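Local coordinates for protein chintase (Rhizomucor miehei, PDB 5YUQ) that catalyses the hydrolysis of chitin, as a glycoside hydrolase family 18 chitinase of a thermophilic fungus, probably with its substrate threaded through an active-site tunnel, at residues G101-W106 against I144-V149; G65-S70 against W106-S111. All blocks are in the same frame, centred on the assembly; numbering follows the deposited sequence.

Contact 1: G101-W106 against I144-V149; sequences GLNLDW and ILTTAV
N103 and T146 meet across two parallel neighbouring strands, 101-105 and 144-149, which belong to the TIM barrel of the family 18 chitinases. The amide nitrogen ND2 of N103 donates to T146 OG1 at 2.8 Å. The bond is almost straight (171°), and OG1 lies within 2° of the amide plane. The side chain of N103 has CG anti to the backbone N (chi1 172°), and its second torsion turns ND2 toward T146. OD1 of the same amide accepts from outside the pair: it is hydrogen-bonded to Y7 OH and S63 OG. Both amide atoms are therefore engaged, which fixes the amide flip. L102 N donates to I144 O, and T146 N returns a bond to L102 O at 3.0 Å. L104 N then donates to T146 O at 2.8 Å, and A148 N to L104 O at 2.9 Å. N103 and T146 lie on the face that looks into the barrel. L102, L104, L145 and T147 lie on the other face, where L104 packs on L131 and F132 of helix 124-139, the helix that links the two strands. There the two leucines L102 and L145 meet loosely, with CB of L102 4.3 Å from CD2 of L145. Y128 OH of the same helix is hydrogen-bonded to T147 OG1 and to W106 N. Beyond the last strand bond, two waters lie within bonding distance of both W106 O and A148 O, though they have more acceptors in reach than protons. The carboxylate oxygen D105 OD1 rests 3.4 Å from the methyl CB of A148.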
ATOM      1  N   GLY A 101       8.697 -12.153 -10.458  1.00 15.20           N
ATOM      2  CA  GLY A 101       7.282 -12.188 -10.183  1.00 15.79           C
ATOM      3  C   GLY A 101       6.496 -10.985 -10.636  1.00 15.87           C
ATOM      4  O   GLY A 101       7.052 -10.013 -11.139  1.00 13.97           O
ATOM      5  N   LEU A 102       5.187 -11.066 -10.450  1.00 13.95           N
ATOM      6  CA  LEU A 102       4.292  -9.963 -10.747  1.00 12.60           C
ATOM      7  C   LEU A 102       3.432  -9.713  -9.529  1.00 11.82           C
ATOM      8  O   LEU A 102       2.885 -10.647  -8.946  1.00 13.15           O
ATOM      9  CB  LEU A 102       3.394 -10.295 -11.938  1.00 14.30           C
ATOM     10  CG  LEU A 102       4.056 -10.371 -13.311  1.00 12.39           C
ATOM     11  CD1 LEU A 102       3.085 -10.997 -14.323  1.00 16.99           C
ATOM     12  CD2 LEU A 102       4.503  -8.986 -13.764  1.00 14.40           C
ATOM     13  N   ASN A 103       3.333  -8.446  -9.153  1.00 11.85           N
ATOM     14  CA  ASN A 103       2.502  -8.006  -8.051  1.00 13.08           C
ATOM     15  C   ASN A 103       1.354  -7.202  -8.647  1.00 12.82           C
ATOM     16  O   ASN A 103       1.570  -6.117  -9.172  1.00 13.67           O
ATOM     17  CB  ASN A 103       3.345  -7.129  -7.106  1.00 10.84           C
ATOM     18  CG  ASN A 103       2.514  -6.459  -6.017  1.00 14.00           C
ATOM     19  OD1 ASN A 103       2.266  -5.253  -6.057  1.00 13.76           O
ATOM     20  ND2 ASN A 103       2.108  -7.240  -5.023  1.00 13.53           N
ATOM     21  N   LEU A 104       0.133  -7.721  -8.583  1.00 12.96           N
ATOM     22  CA  LEU A 104      -0.991  -7.029  -9.207  1.00 11.70           C
ATOM     23  C   LEU A 104      -1.646  -6.106  -8.189  1.00 12.59           C
ATOM     24  O   LEU A 104      -1.998  -6.533  -7.094  1.00 13.27           O
ATOM     25  CB  LEU A 104      -1.994  -8.021  -9.812  1.00 11.49           C
ATOM     26  CG  LEU A 104      -1.374  -8.979 -10.838  1.00 14.08           C
ATOM     27  CD1 LEU A 104      -2.463  -9.761 -11.577  1.00 17.51           C
ATOM     28  CD2 LEU A 104      -0.457  -8.255 -11.814  1.00 16.59           C
ATOM     29  N   ASP A 105      -1.754  -4.824  -8.540  1.00 12.02           N
ATOM     30  CA  ASP A 105      -2.222  -3.786  -7.626  1.00 11.94           C
ATOM     31  C   ASP A 105      -3.409  -3.040  -8.235  1.00 12.21           C
ATOM     32  O   ASP A 105      -3.390  -1.830  -8.431  1.00 12.43           O
ATOM     33  CB  ASP A 105      -1.061  -2.827  -7.309  1.00 10.95           C
ATOM     34  CG  ASP A 105      -1.357  -1.875  -6.168  1.00 15.89           C
ATOM     35  OD1 ASP A 105      -2.385  -2.022  -5.469  1.00 13.60           O
ATOM     36  OD2 ASP A 105      -0.543  -0.954  -5.954  1.00 16.26           O
ATOM     37  N   TRP A 106      -4.451  -3.791  -8.538  1.00 14.06           N
ATOM     38  CA  TRP A 106      -5.700  -3.220  -9.008  1.00 12.29           C
ATOM     39  C   TRP A 106      -6.405  -2.552  -7.834  1.00 13.87           C
ATOM     40  O   TRP A 106      -6.748  -3.206  -6.843  1.00 12.98           O
ATOM     41  CB  TRP A 106      -6.550  -4.363  -9.563  1.00 12.10           C
ATOM     42  CG  TRP A 106      -7.872  -3.992 -10.167  1.00 13.52           C
ATOM     43  CD1 TRP A 106      -8.462  -2.761 -10.199  1.00 15.21           C
ATOM     44  CD2 TRP A 106      -8.767  -4.885 -10.836  1.00 11.82           C
ATOM     45  NE1 TRP A 106      -9.678  -2.838 -10.848  1.00 13.26           N
ATOM     46  CE2 TRP A 106      -9.885  -4.133 -11.244  1.00 11.70           C
ATOM     47  CE3 TRP A 106      -8.727  -6.252 -11.129  1.00 15.17           C
ATOM     48  CZ2 TRP A 106     -10.947  -4.696 -11.940  1.00 13.92           C
ATOM     49  CZ3 TRP A 106      -9.786  -6.817 -11.812  1.00 14.79           C
ATOM     50  CH2 TRP A 106     -10.883  -6.037 -12.214  1.00 13.53           C
ATOM     51  N   ILE A 144       6.692 -15.615  -8.618  1.00 13.65           N
ATOM     52  CA  ILE A 144       5.993 -15.153  -7.464  1.00 14.87           C
ATOM     53  C   ILE A 144       4.820 -14.261  -7.892  1.00 16.60           C
ATOM     54  O   ILE A 144       4.994 -13.200  -8.446  1.00 14.81           O
ATOM     55  CB  ILE A 144       6.904 -14.254  -6.583  1.00 17.40           C
ATOM     56  CG1 ILE A 144       8.129 -15.038  -6.110  1.00 17.46           C
ATOM     57  CG2 ILE A 144       6.132 -13.710  -5.392  1.00 17.42           C
ATOM     58  CD1 ILE A 144       9.283 -14.125  -5.852  1.00 20.66           C
ATOM     59  N   LEU A 145       3.609 -14.778  -7.656  1.00 14.04           N
ATOM     60  CA  LEU A 145       2.407 -14.031  -8.005  1.00 13.60           C
ATOM     61  C   LEU A 145       1.793 -13.502  -6.729  1.00 13.70           C
ATOM     62  O   LEU A 145       1.404 -14.258  -5.842  1.00 14.38           O
ATOM     63  CB  LEU A 145       1.406 -14.902  -8.761  1.00 12.90           C
ATOM     64  CG  LEU A 145       1.868 -15.429 -10.120  1.00 13.69           C
ATOM     65  CD1 LEU A 145       0.824 -16.358 -10.730  1.00 16.01           C
ATOM     66  CD2 LEU A 145       2.173 -14.280 -11.061  1.00 15.74           C
ATOM     67  N   THR A 146       1.745 -12.186  -6.620  1.00 11.25           N
ATOM     68  CA  THR A 146       1.174 -11.567  -5.439  1.00 12.90           C
ATOM     69  C   THR A 146       0.207 -10.484  -5.854  1.00 13.29           C
ATOM     70  O   THR A 146       0.147 -10.088  -7.024  1.00 12.39           O
ATOM     71  CB  THR A 146       2.243 -10.949  -4.508  1.00 12.32           C
ATOM     72  OG1 THR A 146       2.967  -9.926  -5.209  1.00 12.35           O
ATOM     73  CG2 THR A 146       3.211 -12.017  -4.025  1.00 10.81           C
ATOM     74  N   THR A 147      -0.563 -10.018  -4.887  1.00 13.08           N
ATOM     75  CA  THR A 147      -1.500  -8.935  -5.133  1.00 12.40           C
ATOM     76  C   THR A 147      -1.476  -7.999  -3.941  1.00 12.74           C
ATOM     77  O   THR A 147      -1.374  -8.449  -2.799  1.00 13.86           O
ATOM     78  CB  THR A 147      -2.933  -9.467  -5.419  1.00 14.20           C
ATOM     79  OG1 THR A 147      -3.840  -8.367  -5.524  1.00 13.55           O
ATOM     80  CG2 THR A 147      -3.398 -10.381  -4.308  1.00 12.23           C
ATOM     81  N   ALA A 148      -1.501  -6.695  -4.207  1.00 10.93           N
ATOM     82  CA  ALA A 148      -1.647  -5.709  -3.147  1.00 10.39           C
ATOM     83  C   ALA A 148      -3.133  -5.459  -2.981  1.00 12.27           C
ATOM     84  O   ALA A 148      -3.831  -5.158  -3.951  1.00 12.06           O
ATOM     85  CB  ALA A 148      -0.927  -4.422  -3.505  1.00 12.01           C
ATOM     86  N   VAL A 149      -3.618  -5.583  -1.751  1.00 11.50           N
ATOM     87  CA  VAL A 149      -5.056  -5.642  -1.499  1.00 11.14           C
ATOM     88  C   VAL A 149      -5.520  -4.613  -0.474  1.00 11.76           C
ATOM     89  O   VAL A 149      -4.739  -4.162   0.364  1.00 12.87           O
ATOM     90  CB  VAL A 149      -5.444  -7.051  -1.015  1.00 11.06           C
ATOM     91  CG1 VAL A 149      -4.939  -8.110  -1.978  1.00 11.64           C
ATOM     92  CG2 VAL A 149      -4.891  -7.311   0.372  1.00 14.52           C
TER
HETATM   93  O   HOH W   1      -5.610  -5.667  -6.036  1.00 12.58           O
HETATM   94  O   HOH W   2      -5.909  -3.150  -4.030  1.00 22.13           O

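Contact 2: G65-S70 against W106-S111; sequences GGWTGS and WEYPNS
E107 lies between S70 and W67, and its backbone and side chain use different partners. Its N donates to S70 OG at 2.9 Å, nearly straight at 171°. S70 OG passes the bond on, donating to G66 O, so one hydroxyl joins both loops. G69 N reaches G66 O from the opposite face of that carbonyl. Along the side chain of E107, CB is 3.9 Å from S70 OG and also sits over the centre of the Y108 ring. CG lies beside the backbone N (chi1 -59°), and the chain runs extended from there toward the turn at G66 and W67. CD comes 3.9 Å from W67 N. These loops follow strands 59-65 and 101-105 at the end of the TIM barrel where substrate sites lie in this fold. D105 and E107 end the family 18 DxxDxDxE signature, in which N103 takes the place of the middle aspartate. In relatives its final glutamate is the proton donor, so E107 probably corresponds to that residue. At the tip, OE1 meets the edge of the W67 indole, in its plane, 3.2 Å from CE3. Ring and carboxylate planes stand 65° apart. OE2 turns to a water 3.3 Å away, which also accepts from W67 N. A second water bridges the carbonyls W67 O and E107 O. The peptide bond between E107 and Y108 is cis. The Y108 ring touches the tryptophan loosely, Y108 CE2 being 4.3 Å from W67 CZ3. W67 NE1 is hydrogen-bonded to D272 OD1.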
ATOM      1  N   GLY A  65      -0.380  -1.795 -12.004  1.00 12.21           N
ATOM      2  CA  GLY A  65      -1.572  -1.108 -11.535  1.00 13.54           C
ATOM      3  C   GLY A  65      -1.193   0.112 -10.728  1.00 14.11           C
ATOM      4  O   GLY A  65      -0.502   1.000 -11.231  1.00 14.04           O
ATOM      5  N   GLY A  66      -1.621   0.148  -9.468  1.00 11.23           N
ATOM      6  CA  GLY A  66      -1.408   1.303  -8.615  1.00 13.00           C
ATOM      7  C   GLY A  66      -2.575   2.262  -8.729  1.00 15.54           C
ATOM      8  O   GLY A  66      -3.488   2.047  -9.519  1.00 16.20           O
ATOM      9  N   TRP A  67      -2.580   3.296  -7.931  1.00 14.38           N
ATOM     10  CA  TRP A  67      -3.703   4.219  -7.923  1.00 15.24           C
ATOM     11  C   TRP A  67      -4.081   4.797  -9.256  1.00 16.29           C
ATOM     12  O   TRP A  67      -5.199   4.815  -9.580  1.00 16.67           O
ATOM     13  CB  TRP A  67      -3.428   5.388  -6.927  1.00 15.33           C
ATOM     14  CG  TRP A  67      -4.525   6.289  -6.741  1.00 17.17           C
ATOM     15  CD1 TRP A  67      -4.635   7.525  -7.252  1.00 17.40           C
ATOM     16  CD2 TRP A  67      -5.674   6.070  -5.936  1.00 17.39           C
ATOM     17  NE1 TRP A  67      -5.806   8.054  -6.891  1.00 21.64           N
ATOM     18  CE2 TRP A  67      -6.445   7.232  -6.030  1.00 17.08           C
ATOM     19  CE3 TRP A  67      -6.135   5.017  -5.165  1.00 19.77           C
ATOM     20  CZ2 TRP A  67      -7.667   7.364  -5.413  1.00 22.46           C
ATOM     21  CZ3 TRP A  67      -7.340   5.154  -4.532  1.00 26.24           C
ATOM     22  CH2 TRP A  67      -8.105   6.346  -4.677  1.00 27.18           C
ATOM     23  N   THR A  68      -3.134   5.323  -9.990  1.00 17.32           N
ATOM     24  CA  THR A  68      -3.458   5.939 -11.274  1.00 16.18           C
ATOM     25  C   THR A  68      -3.330   4.970 -12.433  1.00 15.28           C
ATOM     26  O   THR A  68      -3.518   5.355 -13.584  1.00 16.41           O
ATOM     27  CB  THR A  68      -2.582   7.187 -11.556  1.00 16.09           C
ATOM     28  OG1 THR A  68      -1.198   6.812 -11.596  1.00 18.20           O
ATOM     29  CG2 THR A  68      -2.779   8.223 -10.477  1.00 22.46           C
ATOM     30  N   GLY A  69      -3.011   3.710 -12.129  1.00 15.66           N
ATOM     31  CA  GLY A  69      -2.840   2.696 -13.153  1.00 16.51           C
ATOM     32  C   GLY A  69      -3.928   1.638 -13.167  1.00 14.89           C
ATOM     33  O   GLY A  69      -3.732   0.551 -13.702  1.00 14.62           O
ATOM     34  N   SER A  70      -5.086   1.955 -12.597  1.00 12.38           N
ATOM     35  CA  SER A  70      -6.148   0.960 -12.456  1.00 14.58           C
ATOM     36  C   SER A  70      -7.369   1.242 -13.326  1.00 17.48           C
ATOM     37  O   SER A  70      -8.389   0.572 -13.183  1.00 15.42           O
ATOM     38  CB  SER A  70      -6.568   0.844 -10.985  1.00 13.66           C
ATOM     39  OG  SER A  70      -5.527   0.246 -10.209  1.00 13.91           O
ATOM     40  N   TRP A 106      -4.451  -3.791  -8.538  1.00 14.06           N
ATOM     41  CA  TRP A 106      -5.700  -3.220  -9.008  1.00 12.29           C
ATOM     42  C   TRP A 106      -6.405  -2.552  -7.834  1.00 13.87           C
ATOM     43  O   TRP A 106      -6.748  -3.206  -6.843  1.00 12.98           O
ATOM     44  CB  TRP A 106      -6.550  -4.363  -9.563  1.00 12.10           C
ATOM     45  CG  TRP A 106      -7.872  -3.992 -10.167  1.00 13.52           C
ATOM     46  CD1 TRP A 106      -8.462  -2.761 -10.199  1.00 15.21           C
ATOM     47  CD2 TRP A 106      -8.767  -4.885 -10.836  1.00 11.82           C
ATOM     48  NE1 TRP A 106      -9.678  -2.838 -10.848  1.00 13.26           N
ATOM     49  CE2 TRP A 106      -9.885  -4.133 -11.244  1.00 11.70           C
ATOM     50  CE3 TRP A 106      -8.727  -6.252 -11.129  1.00 15.17           C
ATOM     51  CZ2 TRP A 106     -10.947  -4.696 -11.940  1.00 13.92           C
ATOM     52  CZ3 TRP A 106      -9.786  -6.817 -11.812  1.00 14.79           C
ATOM     53  CH2 TRP A 106     -10.883  -6.037 -12.214  1.00 13.53           C
ATOM     54  N   GLU A 107      -6.612  -1.246  -7.950  1.00 11.29           N
ATOM     55  CA  GLU A 107      -7.255  -0.476  -6.899  1.00 10.96           C
ATOM     56  C   GLU A 107      -8.526   0.164  -7.468  1.00 14.09           C
ATOM     57  O   GLU A 107      -8.469   1.307  -7.910  1.00 15.24           O
ATOM     58  CB  GLU A 107      -6.295   0.599  -6.358  1.00 12.02           C
ATOM     59  CG  GLU A 107      -4.998   0.012  -5.791  1.00 11.72           C
ATOM     60  CD  GLU A 107      -4.091   1.055  -5.146  1.00 15.50           C
ATOM     61  OE1 GLU A 107      -4.438   2.254  -5.142  1.00 26.65           O
ATOM     62  OE2 GLU A 107      -3.026   0.666  -4.627  1.00 24.13           O
ATOM     63  N   TYR A 108      -9.674  -0.530  -7.465  1.00 14.99           N
ATOM     64  CA  TYR A 108      -9.880  -1.846  -6.857  1.00 13.71           C
ATOM     65  C   TYR A 108     -10.918  -2.597  -7.680  1.00 13.94           C
ATOM     66  O   TYR A 108     -11.692  -1.978  -8.409  1.00 15.69           O
ATOM     67  CB  TYR A 108     -10.443  -1.687  -5.441  1.00 14.44           C
ATOM     68  CG  TYR A 108      -9.630  -0.800  -4.545  1.00 12.80           C
ATOM     69  CD1 TYR A 108      -8.583  -1.315  -3.793  1.00 13.73           C
ATOM     70  CD2 TYR A 108      -9.902   0.562  -4.445  1.00 17.64           C
ATOM     71  CE1 TYR A 108      -7.828  -0.506  -2.974  1.00 16.32           C
ATOM     72  CE2 TYR A 108      -9.146   1.381  -3.630  1.00 18.54           C
ATOM     73  CZ  TYR A 108      -8.113   0.839  -2.892  1.00 20.52           C
ATOM     74  OH  TYR A 108      -7.356   1.641  -2.069  1.00 22.31           O
ATOM     75  N   PRO A 109     -10.954  -3.935  -7.570  1.00 14.62           N
ATOM     76  CA  PRO A 109     -12.019  -4.663  -8.262  1.00 12.36           C
ATOM     77  C   PRO A 109     -13.414  -4.176  -7.864  1.00 12.35           C
ATOM     78  O   PRO A 109     -13.692  -4.007  -6.670  1.00 14.45           O
ATOM     79  CB  PRO A 109     -11.827  -6.102  -7.782  1.00 13.92           C
ATOM     80  CG  PRO A 109     -10.355  -6.199  -7.491  1.00 12.17           C
ATOM     81  CD  PRO A 109      -9.957  -4.843  -6.963  1.00 12.70           C
ATOM     82  N   ASN A 110     -14.255  -3.951  -8.874  1.00 13.51           N
ATOM     83  CA  ASN A 110     -15.662  -3.541  -8.718  1.00 14.24           C
ATOM     84  C   ASN A 110     -15.912  -2.556  -7.583  1.00 16.38           C
ATOM     85  O   ASN A 110     -16.608  -2.858  -6.614  1.00 16.81           O
ATOM     86  CB  ASN A 110     -16.579  -4.763  -8.594  1.00 12.60           C
ATOM     87  CG  ASN A 110     -18.026  -4.395  -8.798  1.00 20.21           C
ATOM     88  OD1 ASN A 110     -18.321  -3.347  -9.383  1.00 19.10           O
ATOM     89  ND2 ASN A 110     -18.939  -5.227  -8.303  1.00 16.28           N
ATOM     90  N   SER A 111     -15.332  -1.370  -7.707  1.00 16.66           N
ATOM     91  CA  SER A 111     -15.406  -0.387  -6.640  1.00 15.99           C
ATOM     92  C   SER A 111     -15.571   1.000  -7.223  1.00 20.79           C
ATOM     93  O   SER A 111     -14.906   1.336  -8.194  1.00 23.47           O
ATOM     94  CB  SER A 111     -14.126  -0.435  -5.805  1.00 15.85           C
ATOM     95  OG  SER A 111     -14.166   0.513  -4.754  1.00 18.69           O
TER
HETATM   96  O   HOH W   3      -7.520   3.647  -8.522  1.00 15.27           O
HETATM   97  O   HOH W   4      -1.008   3.193  -5.198  1.00 26.20           O

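From the N terminus, the chain first reaches 65-70, the loop after strand 59-65. It then passes through helices 73-78 and 80-97 and returns in strand 101-105. Contact 2 closes this excursion when 106-111 comes against 65-70. The chain goes on through helix 124-139 to strand 144-149, where contact 1 closes the next one. The two closures cross rather than nest, because their segments alternate, and both use W106. Contact 1 joins adjacent barrel strands, while contact 2 joins the loops following strands 59-65 and 101-105. They meet where D105 O accepts a probable hydrogen bond from G66 N at 2.8 Å.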